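Local atomic coordinates of probable chitinase A (Chromobacterium violaceum, PDB entry 4TX8), a protein that probably hydrolyses chitin as a family 18 glycoside hydrolase and carries a separate module likely to bind the polysaccharide. Residues Asp218-Ser223 against Ala255-Tyr260; Ile225-Pro230 against Trp272-Pro277; Asn249-Met254 against Asp285-His290; Val291-Asn296 against Gly318-Leu323; Phe347-Gly352 against Val394-Ile399. All coordinates share one frame; numbering follows the deposited sequence.

Contact 1 of 5, residues Asp218-Ser223 against Ala255-Tyr260; sequences DLESGS and APEHPY. With CA (calcium ion), chain D.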
# COMPACT_ATOMS: atom_id res chain seq x y z
N ASP A 218 -3.08 7.78 3.06
CA ASP A 218 -2.51 7.92 1.73
C ASP A 218 -3.03 9.22 1.13
O ASP A 218 -3.44 9.27 -0.02
CB ASP A 218 -2.89 6.72 0.86
CG ASP A 218 -2.16 6.69 -0.47
OD1 ASP A 218 -1.12 7.35 -0.60
OD2 ASP A 218 -2.64 6.00 -1.39
N LEU A 219 -3.01 10.28 1.93
CA LEU A 219 -3.78 11.48 1.62
C LEU A 219 -2.96 12.74 1.41
O LEU A 219 -3.52 13.83 1.24
CB LEU A 219 -4.80 11.73 2.73
CG LEU A 219 -4.34 11.59 4.19
CD1 LEU A 219 -3.30 12.63 4.59
CD2 LEU A 219 -5.52 11.65 5.14
N GLU A 220 -1.64 12.61 1.42
CA GLU A 220 -0.78 13.79 1.54
C GLU A 220 -0.79 14.69 0.30
O GLU A 220 -0.56 15.89 0.41
CB GLU A 220 0.66 13.37 1.85
CG GLU A 220 1.42 12.74 0.69
CD GLU A 220 1.28 11.23 0.64
OE1 GLU A 220 0.32 10.69 1.22
OE2 GLU A 220 2.15 10.59 0.01
N SER A 221 -1.07 14.13 -0.86
CA SER A 221 -0.90 14.87 -2.09
C SER A 221 -1.99 15.92 -2.31
O SER A 221 -1.74 16.95 -2.93
CB SER A 221 -0.85 13.92 -3.28
OG SER A 221 -0.77 14.61 -4.51
N GLY A 222 -3.18 15.65 -1.80
CA GLY A 222 -4.28 16.59 -1.93
C GLY A 222 -4.63 17.33 -0.66
O GLY A 222 -5.50 18.20 -0.67
N SER A 223 -3.97 17.01 0.44
CA SER A 223 -4.34 17.58 1.74
C SER A 223 -3.43 18.71 2.20
O SER A 223 -3.53 19.17 3.34
CB SER A 223 -4.38 16.48 2.80
OG SER A 223 -5.33 15.48 2.47
N ALA A 255 1.24 5.68 4.20
CA ALA A 255 1.90 5.43 2.93
C ALA A 255 2.33 6.71 2.24
O ALA A 255 1.91 6.97 1.11
CB ALA A 255 1.00 4.61 2.02
N PRO A 256 3.18 7.52 2.89
CA PRO A 256 3.60 8.76 2.23
C PRO A 256 4.70 8.53 1.20
O PRO A 256 5.47 7.57 1.32
CB PRO A 256 4.10 9.61 3.40
CG PRO A 256 4.59 8.63 4.39
CD PRO A 256 3.81 7.36 4.21
N GLU A 257 4.77 9.39 0.20
CA GLU A 257 5.83 9.35 -0.79
C GLU A 257 7.13 9.81 -0.15
O GLU A 257 7.10 10.66 0.75
CB GLU A 257 5.46 10.21 -2.00
CG GLU A 257 4.11 9.85 -2.58
CD GLU A 257 3.64 10.79 -3.67
OE1 GLU A 257 4.46 11.15 -4.54
OE2 GLU A 257 2.45 11.17 -3.65
N HIS A 258 8.26 9.28 -0.59
CA HIS A 258 9.50 9.49 0.16
C HIS A 258 9.98 10.95 0.27
O HIS A 258 10.67 11.27 1.24
CB HIS A 258 10.63 8.59 -0.40
CG HIS A 258 11.16 8.99 -1.75
ND1 HIS A 258 11.90 10.13 -1.96
CD2 HIS A 258 11.11 8.34 -2.94
CE1 HIS A 258 12.26 10.19 -3.23
NE2 HIS A 258 11.79 9.12 -3.85
N PRO A 259 9.61 11.85 -0.67
CA PRO A 259 9.98 13.24 -0.37
C PRO A 259 9.38 13.79 0.93
O PRO A 259 9.99 14.65 1.57
CB PRO A 259 9.43 14.02 -1.57
CG PRO A 259 9.44 13.03 -2.68
CD PRO A 259 9.09 11.72 -2.05
N TYR A 260 8.21 13.29 1.32
CA TYR A 260 7.55 13.74 2.54
C TYR A 260 8.23 13.21 3.80
O TYR A 260 7.98 13.71 4.90
CB TYR A 260 6.08 13.32 2.55
CG TYR A 260 5.22 14.02 1.53
CD1 TYR A 260 5.19 13.59 0.21
CD2 TYR A 260 4.41 15.09 1.89
CE1 TYR A 260 4.39 14.22 -0.73
CE2 TYR A 260 3.61 15.73 0.96
CZ TYR A 260 3.61 15.29 -0.35
OH TYR A 260 2.81 15.93 -1.27
CA CA D . 0.85 8.64 -0.27
O HOH W 1 0.30 9.50 -2.60
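A calcium ion bridges D218 and E220 on one loop to A255 on the other, and most of the contact is built round it. E220 grips the metal with both carboxylate oxygens, OE1 at 2.6 Å and OE2 at 2.4 Å from the ion. D218 gives OD1 alone, and A255 contributes its backbone O, 2.4 Å from the calcium. A water is a further ligand and donates to E257 OE2. E220 OE2 has a second partner, E257 N at 2.9 Å, which meets it from above the carboxylate plane rather than within it. With E220 CG between the backbone N and the carbonyl carbon (chi1 73°), CG lies over the centre of the Y260 ring, 3.5 Å from its centroid in a CH-pi contact; the bend at chi2 then turns the carboxylate to the calcium. The carboxylate stands nearly upright to that ring, at 80°. Q292 also binds D218 OD1, and N296 holds E257 OE1. By sequence, D218 and E220 match the last two acidic positions of the DxxDxDxE signature of family 18. Two metal bonds and the E257 amide hold the E220 carboxylate in one rotation, so both its oxygens are engaged in this crystal.

Contact 2 of 5, residues Ile225-Pro230 against Trp272-Pro277; sequences IVVGAP and WGAYLP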
# COMPACT_ATOMS: atom_id res chain seq x y z
N ILE A 225 -0.18 18.87 2.86
CA ILE A 225 0.73 18.55 3.95
C ILE A 225 2.10 19.16 3.64
O ILE A 225 2.91 18.59 2.91
CB ILE A 225 0.83 17.03 4.18
CG1 ILE A 225 -0.53 16.50 4.62
CG2 ILE A 225 1.89 16.71 5.23
CD1 ILE A 225 -0.53 15.04 5.01
N VAL A 226 2.31 20.36 4.18
CA VAL A 226 3.57 21.07 4.05
C VAL A 226 4.04 21.49 5.43
O VAL A 226 3.26 21.52 6.38
CB VAL A 226 3.45 22.32 3.15
CG1 VAL A 226 3.04 21.92 1.73
CG2 VAL A 226 2.46 23.31 3.74
N VAL A 227 5.33 21.80 5.54
CA VAL A 227 5.91 22.22 6.81
C VAL A 227 5.21 23.47 7.36
O VAL A 227 5.12 24.49 6.67
CB VAL A 227 7.42 22.51 6.67
CG1 VAL A 227 7.97 23.12 7.95
CG2 VAL A 227 8.17 21.23 6.31
N GLY A 228 4.71 23.37 8.58
CA GLY A 228 4.08 24.50 9.24
C GLY A 228 2.58 24.59 9.07
O GLY A 228 1.93 25.44 9.68
N ALA A 229 2.01 23.71 8.25
CA ALA A 229 0.58 23.72 8.01
C ALA A 229 -0.18 23.16 9.20
O ALA A 229 0.27 22.21 9.84
CB ALA A 229 0.24 22.94 6.75
N PRO A 230 -1.34 23.77 9.52
CA PRO A 230 -2.19 23.32 10.63
C PRO A 230 -2.58 21.84 10.55
O PRO A 230 -2.76 21.21 11.59
CB PRO A 230 -3.43 24.21 10.50
CG PRO A 230 -2.92 25.45 9.87
CD PRO A 230 -1.85 25.00 8.90
N TRP A 272 8.60 18.64 1.52
CA TRP A 272 9.78 17.85 1.84
C TRP A 272 10.02 17.78 3.35
O TRP A 272 10.18 18.80 4.02
CB TRP A 272 11.00 18.39 1.09
CG TRP A 272 11.00 17.90 -0.33
CD1 TRP A 272 10.04 18.12 -1.27
CD2 TRP A 272 11.98 17.05 -0.95
NE1 TRP A 272 10.36 17.49 -2.44
CE2 TRP A 272 11.55 16.82 -2.27
CE3 TRP A 272 13.18 16.47 -0.52
CZ2 TRP A 272 12.27 16.04 -3.17
CZ3 TRP A 272 13.90 15.69 -1.41
CH2 TRP A 272 13.45 15.49 -2.72
N GLY A 273 10.02 16.55 3.86
CA GLY A 273 10.13 16.30 5.29
C GLY A 273 8.86 16.60 6.06
O GLY A 273 8.82 16.46 7.28
N ALA A 274 7.80 17.01 5.35
CA ALA A 274 6.60 17.53 6.00
C ALA A 274 5.84 16.48 6.81
O ALA A 274 5.04 16.82 7.68
CB ALA A 274 5.67 18.15 4.96
N TYR A 275 6.08 15.20 6.52
CA TYR A 275 5.37 14.12 7.20
C TYR A 275 6.03 13.70 8.51
O TYR A 275 5.43 12.98 9.31
CB TYR A 275 5.25 12.90 6.29
CG TYR A 275 3.88 12.27 6.28
CD1 TYR A 275 3.54 11.30 7.21
CD2 TYR A 275 2.94 12.64 5.33
CE1 TYR A 275 2.28 10.71 7.19
CE2 TYR A 275 1.69 12.06 5.30
CZ TYR A 275 1.36 11.10 6.24
OH TYR A 275 0.11 10.52 6.21
N LEU A 276 7.27 14.14 8.73
CA LEU A 276 8.06 13.64 9.86
C LEU A 276 7.44 13.94 11.24
O LEU A 276 7.45 13.07 12.11
CB LEU A 276 9.49 14.20 9.79
CG LEU A 276 10.31 13.75 8.57
CD1 LEU A 276 11.62 14.51 8.49
CD2 LEU A 276 10.57 12.24 8.60
N PRO A 277 6.90 15.16 11.46
CA PRO A 277 6.26 15.32 12.77
C PRO A 277 4.96 14.53 12.92
O PRO A 277 4.55 14.25 14.04
CB PRO A 277 6.00 16.83 12.86
CG PRO A 277 6.06 17.32 11.46
CD PRO A 277 7.02 16.44 10.74
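I225 sends CG1 opposite its carbonyl carbon (chi1 -64°) and continues extended (chi2 -174°), which carries CD1 to the Y275 ring, 3.7 Å from CE2. The approach is oblique to the ring. The same torsion turns the other branch of I225, CG2, toward the methyl group of A274, 4.1 Å from its CB. That methyl is the centre of the contact: besides CG2 it meets the I225 carbonyl, 3.5 Å from CB to O, and rests against the backbone at V226 CA and V227 N. The two segments belong to successive beta-to-alpha connections of the TIM barrel, one in the loop between strand 214-218 and helix 230-246, the other leading into helix 276-281, and no direct hydrogen bond links them. Each is kept in shape by its own turn. A type II turn from V226 to A229 closes with A229 N on V226 O at 3.1 Å. A type I turn from G273 to L276 closes in the same way, L276 N to G273 O. V227 adds the outer edge of the packing, its CG2 lying 4.2 Å from A274 CB and 3.9 Å from W272 O, while the V227 backbone bonds to that of G270.

Contact 3 of 5, residues Asn249-Met254 against Asp285-His290; sequences NFYLSM and DLSVIH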
# COMPACT_ATOMS: atom_id res chain seq x y z
N ASN A 249 -7.13 -2.15 19.58
CA ASN A 249 -7.07 -2.96 18.37
C ASN A 249 -6.89 -2.11 17.12
O ASN A 249 -6.69 -2.63 16.02
CB ASN A 249 -8.33 -3.82 18.21
CG ASN A 249 -8.45 -4.90 19.27
OD1 ASN A 249 -7.46 -5.30 19.88
ND2 ASN A 249 -9.67 -5.38 19.48
N PHE A 250 -6.96 -0.79 17.29
CA PHE A 250 -6.89 0.15 16.17
C PHE A 250 -5.62 -0.01 15.35
O PHE A 250 -4.51 0.16 15.86
CB PHE A 250 -7.00 1.58 16.69
CG PHE A 250 -7.11 2.61 15.60
CD1 PHE A 250 -8.31 2.80 14.92
CD2 PHE A 250 -6.03 3.41 15.27
CE1 PHE A 250 -8.42 3.75 13.93
CE2 PHE A 250 -6.14 4.37 14.28
CZ PHE A 250 -7.34 4.54 13.61
N TYR A 251 -5.78 -0.34 14.07
CA TYR A 251 -4.67 -0.46 13.14
C TYR A 251 -4.40 0.89 12.48
O TYR A 251 -5.33 1.57 12.04
CB TYR A 251 -4.98 -1.53 12.09
CG TYR A 251 -3.91 -1.78 11.04
CD1 TYR A 251 -3.79 -0.96 9.93
CD2 TYR A 251 -3.05 -2.87 11.14
CE1 TYR A 251 -2.82 -1.19 8.96
CE2 TYR A 251 -2.08 -3.12 10.17
CZ TYR A 251 -1.98 -2.28 9.08
OH TYR A 251 -1.03 -2.51 8.11
N LEU A 252 -3.13 1.28 12.42
CA LEU A 252 -2.76 2.54 11.79
C LEU A 252 -1.57 2.36 10.86
O LEU A 252 -0.49 1.97 11.29
CB LEU A 252 -2.44 3.61 12.84
CG LEU A 252 -1.87 4.92 12.30
CD1 LEU A 252 -2.88 5.62 11.38
CD2 LEU A 252 -1.44 5.84 13.43
N SER A 253 -1.78 2.65 9.58
CA SER A 253 -0.67 2.63 8.63
C SER A 253 -0.56 3.96 7.89
O SER A 253 -1.52 4.72 7.81
CB SER A 253 -0.82 1.48 7.63
OG SER A 253 -1.98 1.65 6.83
N MET A 254 0.63 4.21 7.36
CA MET A 254 0.90 5.41 6.58
C MET A 254 1.61 5.03 5.30
O MET A 254 2.50 4.18 5.31
CB MET A 254 1.75 6.41 7.37
CG MET A 254 1.20 6.79 8.73
SD MET A 254 2.40 7.78 9.63
CE MET A 254 1.50 8.07 11.16
N ASP A 285 1.47 4.74 18.14
CA ASP A 285 0.25 4.16 17.60
C ASP A 285 0.45 3.54 16.22
O ASP A 285 -0.41 2.80 15.74
CB ASP A 285 -0.84 5.22 17.54
CG ASP A 285 -1.19 5.78 18.90
OD1 ASP A 285 -1.46 4.98 19.81
OD2 ASP A 285 -1.18 7.02 19.06
N LEU A 286 1.58 3.84 15.59
CA LEU A 286 1.84 3.40 14.23
C LEU A 286 2.05 1.89 14.13
O LEU A 286 2.99 1.35 14.72
CB LEU A 286 3.05 4.14 13.67
CG LEU A 286 3.52 3.78 12.26
CD1 LEU A 286 2.44 4.08 11.23
CD2 LEU A 286 4.80 4.54 11.93
N SER A 287 1.19 1.21 13.38
CA SER A 287 1.34 -0.23 13.16
C SER A 287 2.43 -0.50 12.13
O SER A 287 3.31 -1.33 12.35
CB SER A 287 0.02 -0.86 12.70
OG SER A 287 -1.06 -0.49 13.54
N VAL A 288 2.36 0.20 11.00
CA VAL A 288 3.41 0.10 9.98
C VAL A 288 3.40 1.33 9.07
O VAL A 288 2.35 1.82 8.67
CB VAL A 288 3.26 -1.19 9.12
CG1 VAL A 288 1.90 -1.25 8.44
CG2 VAL A 288 4.38 -1.28 8.09
N ILE A 289 4.59 1.84 8.76
CA ILE A 289 4.70 2.82 7.70
C ILE A 289 5.38 2.18 6.51
O ILE A 289 6.46 1.59 6.64
CB ILE A 289 5.47 4.09 8.13
CG1 ILE A 289 5.66 5.02 6.93
CG2 ILE A 289 6.81 3.74 8.77
CD1 ILE A 289 6.26 6.36 7.27
N HIS A 290 4.74 2.25 5.35
CA HIS A 290 5.33 1.75 4.12
C HIS A 290 5.42 2.88 3.11
O HIS A 290 4.46 3.16 2.38
CB HIS A 290 4.55 0.56 3.57
CG HIS A 290 3.08 0.62 3.84
ND1 HIS A 290 2.28 1.66 3.43
CD2 HIS A 290 2.26 -0.26 4.49
CE1 HIS A 290 1.03 1.43 3.81
NE2 HIS A 290 0.99 0.28 4.45
O HOH W 2 -2.88 2.22 16.62
O HOH W 3 -1.34 -0.98 5.81
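L252 and S287 bind each other twice. L252 N donates to S287 OG over 2.9 Å in an almost straight line (178°), and S287 N returns a bond to L252 O of 2.8 Å that lies in the carbonyl plane. The serine hydroxyl reaches the amide because OG is turned opposite its own carbonyl carbon (chi1 -50°). V288 N adds a weak bond to L252 O. Further along, M254 N donates to V288 O at 3.2 Å, and H290 N to M254 O at 3.0 Å, giving parallel strand pairing. One water joins Y251 OH to H290 NE2, lying at the edge of both rings, and S253 OG bonds to D216. Outward from these bonds, S287 CB covers one face of the Y251 ring, 4.1 Å from its centroid and offset toward the rim. S253 and V288 share one face of the sheet. On the other, M254 and I289 pack against I279 of helix 276-281, with M254 CG 3.9 Å from L286 CD1. Segments 251-254 and 288-290 run 22° apart. Strand 251-254, helix 276-281 and strand 288-292 form a beta-alpha-beta unit, the repeating element of a TIM barrel.

Contact 4 of 5, residues Val291-Asn296 against Gly318-Leu323; sequences VQYYNN and GGSKML
Y293 reaches from the end of strand 288-292 to helix 313-325, which follows that strand in the TIM barrel. Its CB points at the helix, and with CG opposite the carbonyl carbon (chi1 -62°) the ring runs on in that direction. One ring face carries V291 CG1, 3.6 Å above the plane and displaced toward the rim, and CE2 packs on F347 of strand 345-350. On the helix side CE1 comes 3.8 Å from G319 CA, and CZ sits at a similar distance. This close approach of an aromatic ring to a helix backbone depends on G319 having no side chain, since a CB there would point toward the ring. At the tip, OH lies 3.1 Å from G319 C. No direct hydrogen bond crosses between the segments, and a water takes that part: it lies in the plane of the ring, 2.6 Å from Y293 OH, and donates to S320 OG at 2.8 Å. S320 OG is held further by the L316 carbonyl one turn earlier in the helix, and Q262 NE2 binds the O of G319 and, weakly, Y293 OH. Beside the tyrosine the contact is purely apolar, V291 CG2 resting 3.9 Å from L323 CD1.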
# COMPACT_ATOMS: atom_id res chain seq x y z
N VAL A 291 6.57 3.54 3.10
CA VAL A 291 6.82 4.66 2.21
C VAL A 291 6.72 4.19 0.76
O VAL A 291 7.12 3.08 0.41
CB VAL A 291 8.20 5.29 2.50
CG1 VAL A 291 8.71 6.10 1.32
CG2 VAL A 291 8.13 6.15 3.75
N GLN A 292 6.15 5.04 -0.09
CA GLN A 292 6.05 4.75 -1.51
C GLN A 292 7.37 5.10 -2.19
O GLN A 292 7.72 6.27 -2.34
CB GLN A 292 4.87 5.52 -2.13
CG GLN A 292 3.52 5.09 -1.55
CD GLN A 292 2.38 6.05 -1.90
OE1 GLN A 292 2.59 7.08 -2.53
NE2 GLN A 292 1.17 5.69 -1.50
N TYR A 293 8.11 4.08 -2.59
CA TYR A 293 9.37 4.29 -3.28
C TYR A 293 9.16 4.25 -4.79
O TYR A 293 9.86 3.54 -5.51
CB TYR A 293 10.41 3.26 -2.84
CG TYR A 293 10.72 3.36 -1.37
CD1 TYR A 293 11.61 4.31 -0.90
CD2 TYR A 293 10.13 2.50 -0.45
CE1 TYR A 293 11.90 4.41 0.46
CE2 TYR A 293 10.41 2.60 0.90
CZ TYR A 293 11.30 3.55 1.35
OH TYR A 293 11.57 3.64 2.69
N TYR A 294 8.17 5.01 -5.26
CA TYR A 294 7.93 5.12 -6.70
C TYR A 294 7.39 6.49 -7.07
O TYR A 294 6.92 7.24 -6.21
CB TYR A 294 6.97 4.02 -7.19
CG TYR A 294 5.76 3.74 -6.32
CD1 TYR A 294 5.85 2.90 -5.21
CD2 TYR A 294 4.51 4.29 -6.62
CE1 TYR A 294 4.75 2.63 -4.42
CE2 TYR A 294 3.40 4.02 -5.83
CZ TYR A 294 3.53 3.19 -4.74
OH TYR A 294 2.44 2.91 -3.95
N ASN A 295 7.47 6.80 -8.36
CA ASN A 295 6.99 8.06 -8.93
C ASN A 295 7.74 9.30 -8.45
O ASN A 295 7.31 10.41 -8.73
CB ASN A 295 5.49 8.24 -8.63
CG ASN A 295 4.61 7.31 -9.43
OD1 ASN A 295 5.05 6.70 -10.41
ND2 ASN A 295 3.35 7.20 -9.02
N ASN A 296 8.84 9.13 -7.73
CA ASN A 296 9.54 10.31 -7.22
C ASN A 296 11.06 10.27 -7.39
O ASN A 296 11.79 10.95 -6.68
CB ASN A 296 9.19 10.53 -5.74
CG ASN A 296 7.77 11.04 -5.55
OD1 ASN A 296 7.51 12.23 -5.67
ND2 ASN A 296 6.85 10.13 -5.27
N GLY A 318 17.90 1.20 1.85
CA GLY A 318 18.31 2.49 2.35
C GLY A 318 17.17 3.29 2.96
O GLY A 318 17.30 3.85 4.05
N GLY A 319 16.04 3.35 2.25
CA GLY A 319 14.86 4.04 2.75
C GLY A 319 14.40 3.45 4.06
O GLY A 319 14.03 4.17 4.99
N SER A 320 14.44 2.12 4.15
CA SER A 320 14.02 1.43 5.35
C SER A 320 15.00 1.65 6.50
O SER A 320 14.58 1.80 7.65
CB SER A 320 13.85 -0.07 5.06
OG SER A 320 12.90 -0.27 4.03
N LYS A 321 16.29 1.68 6.20
CA LYS A 321 17.30 1.96 7.22
C LYS A 321 17.10 3.33 7.85
O LYS A 321 17.17 3.47 9.06
CB LYS A 321 18.71 1.87 6.63
CG LYS A 321 19.27 0.47 6.54
CD LYS A 321 20.67 0.47 5.97
CE LYS A 321 21.63 1.25 6.85
NZ LYS A 321 23.01 1.24 6.31
N MET A 322 16.83 4.33 7.02
CA MET A 322 16.63 5.69 7.52
C MET A 322 15.49 5.75 8.53
O MET A 322 15.59 6.44 9.54
CB MET A 322 16.37 6.65 6.36
CG MET A 322 17.59 6.88 5.47
SD MET A 322 17.30 8.06 4.15
CE MET A 322 16.98 9.56 5.10
N LEU A 323 14.42 5.01 8.26
CA LEU A 323 13.26 5.00 9.15
C LEU A 323 13.54 4.25 10.45
O LEU A 323 12.97 4.57 11.49
CB LEU A 323 12.05 4.40 8.44
CG LEU A 323 11.36 5.33 7.44
CD1 LEU A 323 10.36 4.57 6.59
CD2 LEU A 323 10.69 6.48 8.18
O HOH W 4 10.83 1.55 4.00

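Contact 5 of 5, residues Phe347-Gly352 against Val394-Ile399; sequences FGVPSG and VMTWSI
F347 O receives M395 N at 2.8 Å, nearly straight at 175°, though the donor stands above the carbonyl plane. M395 O in turn accepts V349 N at 3.0 Å, and S351 N closes the far end of the pairing on W397 O, 2.8 Å away. Between them W397 N reaches V349 O only weakly, at 3.4 Å. The backbone groups of G348 face the other way and are met by V291 O of strand 288-292 and Y293 N just beyond its end, while V394 pairs with A108 and V110. S351 OG bonds to S355 OG, which also gives W397 O a weak second bond. S398 follows a cis peptide bond after W397, a feature known at this strand end in family 18 chitinases, and occupies the N-cap position of helix 399-404: its OG binds W401 N and also H114 NE2. Among the apolar groups, F347 swings its ring across V394, with CZ 3.7 Å from CG2. On the opposite face M395, bent at chi2 and chi3, lays SD and CE over G348 CA, each 4.0 Å from it. Strands 345-350 and 393-397 thus form the last pair of the barrel in chain order, with helices 313-325 and 363-375 over the F347 and V394 face, and strand 108-114 on the far side of 393-397, where the sheet closes.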
# COMPACT_ATOMS: atom_id res chain seq x y z
N PHE A 347 8.38 -1.47 3.02
CA PHE A 347 8.58 -0.62 1.86
C PHE A 347 7.51 -0.84 0.79
O PHE A 347 7.06 -1.96 0.55
CB PHE A 347 9.99 -0.81 1.27
CG PHE A 347 10.35 -2.24 0.92
CD1 PHE A 347 9.91 -2.82 -0.25
CD2 PHE A 347 11.20 -2.96 1.75
CE1 PHE A 347 10.27 -4.12 -0.58
CE2 PHE A 347 11.57 -4.26 1.43
CZ PHE A 347 11.11 -4.84 0.26
N GLY A 348 7.09 0.27 0.16
CA GLY A 348 6.06 0.24 -0.85
C GLY A 348 6.60 0.35 -2.27
O GLY A 348 7.41 1.22 -2.58
N VAL A 349 6.13 -0.54 -3.13
CA VAL A 349 6.59 -0.63 -4.52
C VAL A 349 5.39 -0.81 -5.46
O VAL A 349 4.30 -1.15 -5.01
CB VAL A 349 7.57 -1.81 -4.70
CG1 VAL A 349 8.86 -1.57 -3.91
CG2 VAL A 349 6.91 -3.11 -4.25
N PRO A 350 5.58 -0.56 -6.76
CA PRO A 350 4.52 -0.87 -7.73
C PRO A 350 4.41 -2.38 -7.93
O PRO A 350 5.43 -3.06 -7.87
CB PRO A 350 4.98 -0.17 -9.01
CG PRO A 350 6.00 0.84 -8.56
CD PRO A 350 6.67 0.22 -7.39
N SER A 351 3.21 -2.90 -8.17
CA SER A 351 3.06 -4.34 -8.34
C SER A 351 3.49 -4.77 -9.74
O SER A 351 3.81 -5.94 -9.97
CB SER A 351 1.62 -4.79 -8.07
OG SER A 351 0.71 -4.18 -8.97
N GLY A 352 3.52 -3.81 -10.66
CA GLY A 352 3.90 -4.06 -12.04
C GLY A 352 3.95 -2.77 -12.83
O GLY A 352 3.77 -1.69 -12.28
N VAL A 394 6.42 -5.81 3.02
CA VAL A 394 6.23 -5.21 1.70
C VAL A 394 4.80 -4.69 1.49
O VAL A 394 3.83 -5.38 1.81
CB VAL A 394 6.56 -6.22 0.58
CG1 VAL A 394 6.37 -5.59 -0.80
CG2 VAL A 394 7.99 -6.74 0.73
N MET A 395 4.69 -3.48 0.95
CA MET A 395 3.40 -2.96 0.49
C MET A 395 3.43 -2.79 -1.03
O MET A 395 4.47 -2.47 -1.60
CB MET A 395 3.08 -1.62 1.16
CG MET A 395 1.82 -0.91 0.65
SD MET A 395 2.08 0.08 -0.85
CE MET A 395 2.42 1.70 -0.15
N THR A 396 2.28 -3.00 -1.67
CA THR A 396 2.15 -2.78 -3.11
C THR A 396 0.85 -2.13 -3.54
O THR A 396 -0.22 -2.46 -3.02
CB THR A 396 2.23 -4.09 -3.91
OG1 THR A 396 2.48 -5.19 -3.03
CG2 THR A 396 3.31 -4.00 -4.94
N TRP A 397 0.96 -1.24 -4.52
CA TRP A 397 -0.17 -0.88 -5.36
C TRP A 397 -0.07 -1.76 -6.61
O TRP A 397 0.83 -1.55 -7.41
CB TRP A 397 -0.12 0.59 -5.74
CG TRP A 397 -1.32 1.06 -6.51
CD1 TRP A 397 -1.47 1.09 -7.86
CD2 TRP A 397 -2.54 1.56 -5.96
NE1 TRP A 397 -2.71 1.58 -8.19
CE2 TRP A 397 -3.39 1.88 -7.04
CE3 TRP A 397 -3.00 1.78 -4.66
CZ2 TRP A 397 -4.67 2.40 -6.86
CZ3 TRP A 397 -4.28 2.29 -4.48
CH2 TRP A 397 -5.09 2.60 -5.57
N SER A 398 -0.97 -2.72 -6.79
CA SER A 398 -2.12 -2.95 -5.92
C SER A 398 -2.55 -4.41 -6.01
O SER A 398 -2.06 -5.16 -6.85
CB SER A 398 -3.30 -2.06 -6.33
OG SER A 398 -3.73 -2.40 -7.65
N ILE A 399 -3.49 -4.80 -5.15
CA ILE A 399 -4.08 -6.13 -5.22
C ILE A 399 -4.75 -6.36 -6.58
O ILE A 399 -4.58 -7.42 -7.19
CB ILE A 399 -5.11 -6.33 -4.08
CG1 ILE A 399 -4.40 -6.27 -2.72
CG2 ILE A 399 -5.87 -7.64 -4.26
CD1 ILE A 399 -5.30 -6.59 -1.54

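From the N terminus, the chain first opens contacts 1, 2 and 3 in turn, at 218-223, 225-230 and 249-254, and then closes them in the same order, at 255-260, 272-277 and 285-290. These three therefore cross one another and none nests: contact 1 joins the loops that follow strands 214-218 and 251-254, contact 2 joins later parts of the same two connections, and contact 3 pairs strands 251-254 and 288-292. Contact 4 begins where contact 3 ends and closes a short loop onto helix 313-325. Contact 5 follows in series and brings strand 345-350 to strand 393-397. Q292 and N296 join contact 4 to contact 1, and V291, Y293 and G348 backbone bonds join it to contact 5.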